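Side-chain contact in mannitol dehydrogenase (Helicobacter pylori, PDB 3TWO), which is a zinc-containing cinnamyl-alcohol dehydrogenase that probably interconverts cinnamyl alcohols and the corresponding aldehydes, with NADP(H) as its cofactor: residues 266-269 with 270-273. Residues are numbered along the deposited sequence; the frame is centred on the assembly and turned at random.
Sequences LPPV and EVAP. With NDP (NADPH dihydro-nicotinamide-adenine-dinucleotide phosphate), chain F.
Pro267 and Pro273 meet where the chain folds back on itself, their side chains crossing at about a right angle, with CG of Pro267 4.0 Å from CD of Pro273. Pro267 also leans on the methyl of Ala272, its CD lying 4.1 Å from Ala272 CB, while its CB borders on CG2 of Val271. The same valine methyl bridges to the next proline, where the two side chains meet at a slant: Val271 CG2 is 4.0 Å from Pro268 CD and 3.5 Å from Pro268 O. The first torsion of Val271 explains this: with CG1 anti to the carbonyl carbon (chi1 -53°), CG2 falls between the backbone N and the carbonyl carbon, and this sets it against Pro267 and Pro268.

Backbone bonds hold the same reversal. Val271 N donates to Pro268 O at 3.0 Å, with an N-H...O angle of 151°. A weak bond of 3.4 Å follows from Ala272 N to Val269 O. The backbone angles of Val269 to Val271 fit two overlapping type I turns, and the side chain of Glu270, extended beyond CG, projects from the exposed turn. Phe278 of the second subunit packs on Val269 and Ala272, and the backbone of Pro273 is hydrogen-bonded to that subunit.

At the other end Leu266 N donates to NDP O3D, a nicotinamide-ribose hydroxyl, at 2.9 Å, and Leu266 CD2 lies 3.9 Å from NDP C2N of the nicotinamide ring. Consecutive type I turns, flanked by prolines, thus link strand 259-263 of the Rossmann sheet to the subunit interface, with the start of the loop contributing a backbone amide to the NADP(H) site of this zinc-containing dehydrogenase.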
ATOM      1  N   LEU B 266     -10.167  10.558   5.352  1.00 25.47           N
ATOM      2  CA  LEU B 266      -9.177  11.624   5.115  1.00 26.84           C
ATOM      3  C   LEU B 266      -9.059  12.534   6.351  1.00 25.77           C
ATOM      4  O   LEU B 266      -9.651  13.644   6.403  1.00 25.35           O
ATOM      5  CB  LEU B 266      -9.664  12.397   3.909  1.00 27.72           C
ATOM      6  CG  LEU B 266      -8.881  12.629   2.642  1.00 32.73           C
ATOM      7  CD1 LEU B 266      -7.589  11.808   2.471  1.00 34.94           C
ATOM      8  CD2 LEU B 266      -9.853  12.456   1.514  1.00 31.19           C
ATOM      9  N   PRO B 267      -8.323  12.062   7.384  1.00 25.98           N
ATOM     10  CA  PRO B 267      -8.284  12.892   8.607  1.00 25.85           C
ATOM     11  C   PRO B 267      -7.560  14.208   8.379  1.00 25.43           C
ATOM     12  O   PRO B 267      -6.987  14.430   7.295  1.00 24.83           O
ATOM     13  CB  PRO B 267      -7.496  12.033   9.619  1.00 24.80           C
ATOM     14  CG  PRO B 267      -7.456  10.633   9.015  1.00 25.53           C
ATOM     15  CD  PRO B 267      -7.487  10.846   7.513  1.00 25.39           C
ATOM     16  N   PRO B 268      -7.623  15.120   9.373  1.00 26.34           N
ATOM     17  CA  PRO B 268      -6.910  16.396   9.140  1.00 26.21           C
ATOM     18  C   PRO B 268      -5.443  16.068   8.907  1.00 27.41           C
ATOM     19  O   PRO B 268      -4.934  15.100   9.525  1.00 26.61           O
ATOM     20  CB  PRO B 268      -7.095  17.159  10.452  1.00 26.90           C
ATOM     21  CG  PRO B 268      -8.444  16.586  11.044  1.00 27.24           C
ATOM     22  CD  PRO B 268      -8.506  15.130  10.569  1.00 25.43           C
ATOM     23  N   VAL B 269      -4.764  16.869   8.079  1.00 29.26           N
ATOM     24  CA  VAL B 269      -3.454  16.518   7.599  1.00 31.93           C
ATOM     25  C   VAL B 269      -2.473  16.430   8.733  1.00 33.64           C
ATOM     26  O   VAL B 269      -1.608  15.599   8.718  1.00 33.10           O
ATOM     27  CB  VAL B 269      -2.885  17.440   6.471  1.00 33.18           C
ATOM     28  CG1 VAL B 269      -3.654  17.245   5.193  1.00 35.86           C
ATOM     29  CG2 VAL B 269      -2.795  18.898   6.889  1.00 32.06           C
ATOM     30  N   GLU B 270      -2.637  17.242   9.760  1.00 36.05           N
ATOM     31  CA  GLU B 270      -1.629  17.196  10.804  1.00 38.14           C
ATOM     32  C   GLU B 270      -1.698  15.901  11.626  1.00 37.28           C
ATOM     33  O   GLU B 270      -0.735  15.611  12.300  1.00 39.05           O
ATOM     34  CB  GLU B 270      -1.716  18.438  11.715  1.00 39.80           C
ATOM     35  CG  GLU B 270      -3.055  18.471  12.464  1.00 45.71           C
ATOM     36  CD  GLU B 270      -3.095  19.506  13.561  1.00 56.07           C
ATOM     37  OE1 GLU B 270      -3.589  19.172  14.680  1.00 57.56           O
ATOM     38  OE2 GLU B 270      -2.622  20.658  13.304  1.00 59.67           O
ATOM     39  N   VAL B 271      -2.804  15.142  11.601  1.00 35.29           N
ATOM     40  CA  VAL B 271      -2.913  13.904  12.378  1.00 33.32           C
ATOM     41  C   VAL B 271      -3.102  12.667  11.490  1.00 32.68           C
ATOM     42  O   VAL B 271      -3.239  11.552  11.997  1.00 31.64           O
ATOM     43  CB  VAL B 271      -4.057  13.931  13.462  1.00 34.38           C
ATOM     44  CG1 VAL B 271      -3.941  15.190  14.391  1.00 34.15           C
ATOM     45  CG2 VAL B 271      -5.475  13.853  12.792  1.00 32.78           C
ATOM     46  N   ALA B 272      -3.062  12.841  10.173  1.00 32.31           N
ATOM     47  CA  ALA B 272      -3.333  11.720   9.262  1.00 31.17           C
ATOM     48  C   ALA B 272      -2.209  10.668   9.262  1.00 30.73           C
ATOM     49  O   ALA B 272      -1.045  10.997   9.290  1.00 29.88           O
ATOM     50  CB  ALA B 272      -3.629  12.192   7.883  1.00 30.72           C
ATOM     51  N   PRO B 273      -2.586   9.374   9.246  1.00 30.07           N
ATOM     52  CA  PRO B 273      -1.539   8.355   9.527  1.00 28.50           C
ATOM     53  C   PRO B 273      -0.718   8.054   8.300  1.00 26.88           C
ATOM     54  O   PRO B 273      -1.176   8.304   7.189  1.00 26.55           O
ATOM     55  CB  PRO B 273      -2.337   7.140   9.970  1.00 28.01           C
ATOM     56  CG  PRO B 273      -3.680   7.313   9.305  1.00 28.33           C
ATOM     57  CD  PRO B 273      -3.948   8.819   9.322  1.00 28.69           C
TER
HETATM   58  PA  NDP F 602     -18.911  10.854   9.034  1.00 22.95           P
HETATM   59  O1A NDP F 602     -18.478  11.428  10.318  1.00 23.98           O
HETATM   60  O2A NDP F 602     -20.314  10.204   8.735  1.00 22.23           O
HETATM   61  O5B NDP F 602     -18.492   9.364   9.547  1.00 18.73           O
HETATM   62  C5B NDP F 602     -17.158   9.083  10.233  1.00 22.07           C
HETATM   63  C4B NDP F 602     -17.350   7.877  11.144  1.00 24.96           C
HETATM   64  O4B NDP F 602     -16.106   7.284  11.707  1.00 25.16           O
HETATM   65  C3B NDP F 602     -18.247   8.290  12.332  1.00 23.70           C
HETATM   66  O3B NDP F 602     -19.283   7.246  12.489  1.00 23.91           O
HETATM   67  C2B NDP F 602     -17.253   8.277  13.524  1.00 22.89           C
HETATM   68  O2B NDP F 602     -18.021   7.915  14.688  1.00 25.27           O
HETATM   69  C1B NDP F 602     -16.330   7.088  13.166  1.00 23.88           C
HETATM   70  N9A NDP F 602     -14.948   7.240  13.675  1.00 24.84           N
HETATM   71  C8A NDP F 602     -14.302   8.415  13.848  1.00 22.01           C
HETATM   72  N7A NDP F 602     -13.079   8.123  14.260  1.00 25.59           N
HETATM   73  C5A NDP F 602     -12.951   6.801  14.345  1.00 21.63           C
HETATM   74  C6A NDP F 602     -11.913   5.965  14.713  1.00 24.86           C
HETATM   75  N6A NDP F 602     -10.678   6.422  15.117  1.00 25.24           N
HETATM   76  N1A NDP F 602     -12.166   4.661  14.687  1.00 23.55           N
HETATM   77  C2A NDP F 602     -13.313   4.148  14.301  1.00 24.21           C
HETATM   78  N3A NDP F 602     -14.310   4.916  13.932  1.00 24.17           N
HETATM   79  C4A NDP F 602     -14.142   6.249  13.966  1.00 22.90           C
HETATM   80  O3  NDP F 602     -17.843  10.765   7.876  1.00 23.21           O
HETATM   81  PN  NDP F 602     -18.113  10.418   6.413  1.00 23.94           P
HETATM   82  O1N NDP F 602     -18.531   9.008   6.241  1.00 25.77           O
HETATM   83  O2N NDP F 602     -18.927  11.469   5.613  1.00 24.60           O
HETATM   84  O5D NDP F 602     -16.664  10.588   5.821  1.00 21.35           O
HETATM   85  C5D NDP F 602     -15.537   9.869   6.520  1.00 17.90           C
HETATM   86  C4D NDP F 602     -14.138  10.339   5.938  1.00 18.11           C
HETATM   87  O4D NDP F 602     -14.232   9.956   4.552  1.00 19.25           O
HETATM   88  C3D NDP F 602     -13.862  11.868   5.970  1.00 19.29           C
HETATM   89  O3D NDP F 602     -12.458  12.072   6.288  1.00 20.85           O
HETATM   90  C2D NDP F 602     -14.238  12.276   4.527  1.00 20.46           C
HETATM   91  O2D NDP F 602     -13.515  13.391   4.138  1.00 20.71           O
HETATM   92  C1D NDP F 602     -13.710  11.047   3.749  1.00 21.96           C
HETATM   93  N1N NDP F 602     -14.213  10.942   2.338  1.00 23.42           N
HETATM   94  C2N NDP F 602     -13.299  10.543   1.338  1.00 26.26           C
HETATM   95  C3N NDP F 602     -13.704  10.426   0.019  1.00 25.22           C
HETATM   96  C7N NDP F 602     -12.709   9.908  -1.018  1.00 26.91           C
HETATM   97  O7N NDP F 602     -11.722   9.238  -0.671  1.00 25.37           O
HETATM   98  N7N NDP F 602     -13.122  10.001  -2.277  1.00 21.73           N
HETATM   99  C4N NDP F 602     -15.037  10.749  -0.329  1.00 27.05           C
HETATM  100  C5N NDP F 602     -15.983  11.114   0.673  1.00 22.11           C
HETATM  101  C6N NDP F 602     -15.584  11.225   1.989  1.00 20.61           C
HETATM  102  P2B NDP F 602     -17.846   8.602  16.082  1.00 24.32           P
HETATM  103  O1X NDP F 602     -19.378   8.978  16.530  1.00 23.87           O
HETATM  104  O2X NDP F 602     -17.079   7.729  16.977  1.00 23.96           O
HETATM  105  O3X NDP F 602     -17.117   9.994  15.839  1.00 26.69           O